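Local coordinates for hypothetical protein (Parabacteroides merdae, PDB 4OO3) that is a putative oxidoreductase that probably binds a nicotinamide adenine dinucleotide in its Rossmann-fold domain, its substrate and reaction being unknown, at residues Q126-L131 / N422-Y427; M144-M149 / T403-D408. All coordinates share one frame; numbering follows the deposited sequence.

Both contacts set a late helix of the chain against the Rossmann part of this protein. Contact 1 pairs helix 125-140 with helix 419-439; contact 2 pairs strand 145-147, an edge strand of the parallel sheet, with helix 395-412. Their centres lie about 17 Å apart and both are largely buried. Contact 1 is aliphatic and aromatic, with a backbone carbonyl at a ring edge, whereas contact 2 gathers three rings and a selenomethionine. Asp147 joins them: its OD2 takes a salt bridge from Lys426 and a probable hydrogen bond from Tyr427 OH.

Contact 1: Q126-L131 / N422-Y427; sequences QSFKLL and NMLAKY
Helix segments 126-131 and 422-427 run almost exactly antiparallel, at 172°, with their axes 10.7 Å apart, a wide spacing filled by side chains from both. Phe128 reaches across to the backbone of the other helix. Its CG stands anti to the backbone N (chi1 174°), which sends the ring outward to the opposite helix, where one edge meets two groups. CE1 lies 3.4 Å from the backbone carbonyl O of Leu424, close to the ring plane, and CD1 touches CB of Tyr427 at 3.8 Å. The isobutyl end of Leu424 adds its CD2 methyl, 4.0 Å from Phe128 CE1. Beside this ring, Leu131 presents a single methyl: its CD2 comes 3.6 Å from CD2 of Tyr427, meeting the phenol ring obliquely near its CG-CD2 bond. The aliphatic chain of Lys426 lies over one face of that phenol, with CD 4.3 Å above the plane. With the ring of Phe128 cut back to an alanine here, a gap would probably open beside Leu424 and the CB of Tyr427. Tyr239 meets the Phe128 ring edge-to-face, while the hydroxyl of Tyr427 is engaged by Asp147 and by the backbone N of Met121. The interface thus rests mainly on apolar contact, with one carbonyl oxygen at a ring edge, and the polar end of Tyr427 is held by the Rossmann domain.

Contact 2: M144-M149 / T403-D408; sequences MLYDIM and TEHFLD
The CD1-CE1 bond of Phe406 overlaps two side chains of segment 144-149, both of which approach its ring obliquely. CD1 is 3.6 Å from Tyr146 CB, and the terminal methyl of the selenomethionine at Met144 reaches the same bond, its CE 3.3 Å from Phe406 CD1, a tight approach. The bend at the end of the Met144 chain (chi3 57°) turns this methyl back to the ring. Tyr146 runs counter to Phe406, and its phenol ring lies next to His405. There the two ring planes are within 28° of parallel, yet the rings are offset so far that they scarcely overlap, with the centroids of Tyr146 and His405 5.7 Å from each other. Contact is made instead by the hydroxyl, which meets the imidazole obliquely, Tyr146 OH lying 3.4 Å from His405 CE1. The hydroxyl has a hydrogen-bonding partner elsewhere, the carboxylate of Glu419, at the start of helix 419-439. Strand 145-147 forms one edge of the six-stranded parallel sheet of the Rossmann domain, and Tyr146 is paired through its backbone with Val115 and Ser117 of strand 114-117. Helix 395-412 packs against the sheet at this edge, with Phe406 also touching Leu116 of the neighbouring strand, while Met423 of helix 419-439 lies against Tyr146.

Contact 1: Q126-L131 / N422-Y427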
# COMPACT_ATOMS: atom_id res chain seq x y z
N GLN A 126 -8.24 2.09 18.32
CA GLN A 126 -7.59 1.36 19.39
C GLN A 126 -6.21 0.90 18.92
O GLN A 126 -5.21 1.14 19.60
CB GLN A 126 -8.44 0.16 19.82
CG GLN A 126 -7.80 -0.73 20.87
CD GLN A 126 -8.66 -1.94 21.22
OE1 GLN A 126 -9.56 -1.85 22.05
NE2 GLN A 126 -8.37 -3.08 20.58
N SER A 127 -6.15 0.25 17.76
CA SER A 127 -4.88 -0.22 17.22
C SER A 127 -3.96 0.93 16.81
O SER A 127 -2.74 0.80 16.89
CB SER A 127 -5.08 -1.21 16.06
OG SER A 127 -6.08 -0.78 15.14
N PHE A 128 -4.53 2.07 16.39
CA PHE A 128 -3.73 3.26 16.10
C PHE A 128 -2.97 3.76 17.34
O PHE A 128 -1.80 4.14 17.25
CB PHE A 128 -4.59 4.41 15.56
CG PHE A 128 -3.83 5.70 15.38
CD1 PHE A 128 -2.90 5.83 14.35
CD2 PHE A 128 -4.01 6.76 16.25
CE1 PHE A 128 -2.19 7.00 14.17
CE2 PHE A 128 -3.30 7.94 16.07
CZ PHE A 128 -2.39 8.06 15.04
N LYS A 129 -3.65 3.78 18.48
CA LYS A 129 -3.03 4.15 19.75
C LYS A 129 -1.87 3.21 20.05
O LYS A 129 -0.79 3.64 20.44
CB LYS A 129 -4.06 4.12 20.88
CG LYS A 129 -3.78 5.10 22.02
CD LYS A 129 -5.07 5.60 22.65
CE LYS A 129 -4.86 6.82 23.54
NZ LYS A 129 -4.34 6.46 24.88
N LEU A 130 -2.10 1.91 19.85
CA LEU A 130 -1.05 0.90 20.02
C LEU A 130 0.12 1.13 19.06
O LEU A 130 1.28 0.92 19.42
CB LEU A 130 -1.64 -0.51 19.84
CG LEU A 130 -0.81 -1.70 20.34
CD1 LEU A 130 -0.53 -1.57 21.83
CD2 LEU A 130 -1.50 -3.01 20.03
N LEU A 131 -0.18 1.58 17.84
CA LEU A 131 0.84 1.81 16.82
C LEU A 131 1.70 3.01 17.17
O LEU A 131 2.88 3.04 16.82
CB LEU A 131 0.21 2.03 15.45
CG LEU A 131 1.14 2.24 14.25
CD1 LEU A 131 1.98 1.01 13.99
CD2 LEU A 131 0.34 2.60 13.01
N ASN A 422 4.68 10.88 9.14
CA ASN A 422 3.74 10.73 8.03
C ASN A 422 3.03 9.37 7.96
O ASN A 422 1.89 9.31 7.49
CB ASN A 422 4.42 11.05 6.70
CG ASN A 422 4.84 12.51 6.61
OD1 ASN A 422 4.64 13.29 7.55
ND2 ASN A 422 5.42 12.89 5.48
N MSE A 423 3.69 8.31 8.43
CA MSE A 423 3.01 7.02 8.60
C MSE A 423 1.91 7.19 9.63
O MSE A 423 0.77 6.75 9.43
CB MSE A 423 3.98 5.90 9.00
CG MSE A 423 4.81 5.41 7.82
SE MSE A 423 5.91 3.86 8.30
CE MSE A 423 7.40 4.75 9.21
N LEU A 424 2.24 7.85 10.74
CA LEU A 424 1.24 8.14 11.76
C LEU A 424 0.10 9.03 11.25
O LEU A 424 -1.06 8.76 11.53
CB LEU A 424 1.89 8.78 12.98
CG LEU A 424 2.70 7.84 13.87
CD1 LEU A 424 3.37 8.64 14.97
CD2 LEU A 424 1.80 6.75 14.46
N ALA A 425 0.42 10.08 10.50
CA ALA A 425 -0.63 10.95 9.94
C ALA A 425 -1.55 10.16 9.02
O ALA A 425 -2.76 10.36 9.01
CB ALA A 425 -0.02 12.13 9.20
N LYS A 426 -0.95 9.25 8.26
CA LYS A 426 -1.66 8.40 7.33
C LYS A 426 -2.66 7.53 8.07
O LYS A 426 -3.85 7.51 7.73
CB LYS A 426 -0.65 7.51 6.61
CG LYS A 426 -1.21 6.64 5.50
CD LYS A 426 -0.51 5.29 5.43
CE LYS A 426 0.99 5.40 5.36
NZ LYS A 426 1.69 4.10 5.40
N TYR A 427 -2.18 6.81 9.08
CA TYR A 427 -3.02 5.90 9.86
C TYR A 427 -4.02 6.65 10.74
O TYR A 427 -5.11 6.14 11.00
CB TYR A 427 -2.16 4.93 10.69
CG TYR A 427 -1.51 3.88 9.84
CD1 TYR A 427 -2.28 2.93 9.18
CD2 TYR A 427 -0.13 3.83 9.68
CE1 TYR A 427 -1.70 1.97 8.38
CE2 TYR A 427 0.46 2.87 8.88
CZ TYR A 427 -0.33 1.95 8.23
OH TYR A 427 0.23 0.98 7.44

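Contact 2: M144-M149 / T403-D408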
# COMPACT_ATOMS: atom_id res chain seq x y z
N MSE A 144 13.90 0.08 13.87
CA MSE A 144 13.04 0.62 12.85
C MSE A 144 11.75 -0.14 12.76
O MSE A 144 11.74 -1.36 12.87
CB MSE A 144 13.73 0.53 11.50
CG MSE A 144 14.43 1.84 11.18
SE MSE A 144 15.46 1.58 9.52
CE MSE A 144 13.93 1.04 8.43
N LEU A 145 10.67 0.61 12.56
CA LEU A 145 9.38 0.06 12.17
C LEU A 145 9.04 0.71 10.83
O LEU A 145 9.07 1.93 10.71
CB LEU A 145 8.30 0.41 13.22
CG LEU A 145 6.84 0.09 12.88
CD1 LEU A 145 6.64 -1.38 12.52
CD2 LEU A 145 5.94 0.47 14.05
N TYR A 146 8.72 -0.11 9.83
CA TYR A 146 8.44 0.41 8.48
C TYR A 146 7.32 -0.37 7.83
O TYR A 146 7.20 -1.58 8.05
CB TYR A 146 9.70 0.30 7.63
CG TYR A 146 9.76 1.25 6.45
CD1 TYR A 146 9.51 2.60 6.61
CD2 TYR A 146 10.11 0.79 5.18
CE1 TYR A 146 9.58 3.47 5.54
CE2 TYR A 146 10.18 1.67 4.11
CZ TYR A 146 9.91 3.00 4.30
OH TYR A 146 9.98 3.89 3.26
N ASP A 147 6.50 0.31 7.03
CA ASP A 147 5.53 -0.40 6.20
C ASP A 147 5.88 -0.32 4.71
O ASP A 147 6.89 0.26 4.33
CB ASP A 147 4.07 0.01 6.51
CG ASP A 147 3.76 1.47 6.21
OD1 ASP A 147 4.59 2.20 5.62
OD2 ASP A 147 2.63 1.88 6.57
N ILE A 148 5.05 -0.94 3.88
CA ILE A 148 5.38 -1.18 2.50
C ILE A 148 4.45 -0.40 1.56
O ILE A 148 3.37 -0.89 1.19
CB ILE A 148 5.32 -2.70 2.21
CG1 ILE A 148 6.28 -3.43 3.17
CG2 ILE A 148 5.69 -2.98 0.76
CD1 ILE A 148 6.10 -4.93 3.22
N MSE A 149 4.87 0.81 1.21
CA MSE A 149 4.14 1.68 0.29
C MSE A 149 4.70 1.51 -1.11
O MSE A 149 5.56 2.27 -1.55
CB MSE A 149 4.26 3.14 0.73
CG MSE A 149 3.70 3.39 2.13
SE MSE A 149 1.74 3.20 2.10
CE MSE A 149 1.56 1.47 2.99
N THR A 403 11.72 -3.01 -0.19
CA THR A 403 12.53 -3.90 0.64
C THR A 403 14.00 -3.47 0.65
O THR A 403 14.61 -3.40 1.72
CB THR A 403 12.41 -5.37 0.18
OG1 THR A 403 11.03 -5.73 0.08
CG2 THR A 403 13.09 -6.31 1.15
N GLU A 404 14.53 -3.16 -0.53
CA GLU A 404 15.90 -2.62 -0.68
C GLU A 404 16.09 -1.32 0.07
O GLU A 404 17.12 -1.12 0.73
CB GLU A 404 16.22 -2.36 -2.15
CG GLU A 404 16.40 -3.61 -2.98
CD GLU A 404 16.45 -3.31 -4.47
OE1 GLU A 404 17.06 -2.29 -4.85
OE2 GLU A 404 15.85 -4.09 -5.25
N HIS A 405 15.11 -0.42 -0.04
CA HIS A 405 15.13 0.85 0.70
C HIS A 405 15.20 0.57 2.20
O HIS A 405 15.98 1.19 2.91
CB HIS A 405 13.92 1.72 0.33
CG HIS A 405 13.86 3.03 1.07
ND1 HIS A 405 13.21 3.18 2.28
CD2 HIS A 405 14.34 4.26 0.75
CE1 HIS A 405 13.31 4.43 2.68
NE2 HIS A 405 13.99 5.11 1.78
N PHE A 406 14.42 -0.40 2.67
CA PHE A 406 14.40 -0.79 4.08
C PHE A 406 15.74 -1.37 4.52
O PHE A 406 16.27 -0.99 5.56
CB PHE A 406 13.26 -1.78 4.35
CG PHE A 406 13.24 -2.32 5.76
CD1 PHE A 406 12.66 -1.59 6.79
CD2 PHE A 406 13.81 -3.56 6.06
CE1 PHE A 406 12.64 -2.09 8.08
CE2 PHE A 406 13.80 -4.05 7.35
CZ PHE A 406 13.21 -3.32 8.36
N LEU A 407 16.29 -2.28 3.72
CA LEU A 407 17.60 -2.88 4.03
C LEU A 407 18.74 -1.86 4.05
O LEU A 407 19.70 -2.01 4.80
CB LEU A 407 17.92 -4.01 3.06
CG LEU A 407 17.03 -5.25 3.14
CD1 LEU A 407 17.28 -6.16 1.95
CD2 LEU A 407 17.24 -6.00 4.45
N ASP A 408 18.66 -0.83 3.20
CA ASP A 408 19.62 0.29 3.25
C ASP A 408 19.49 1.04 4.55
O ASP A 408 20.48 1.28 5.24
CB ASP A 408 19.38 1.29 2.11
CG ASP A 408 20.24 1.03 0.91
OD1 ASP A 408 21.45 0.78 1.09
OD2 ASP A 408 19.71 1.10 -0.22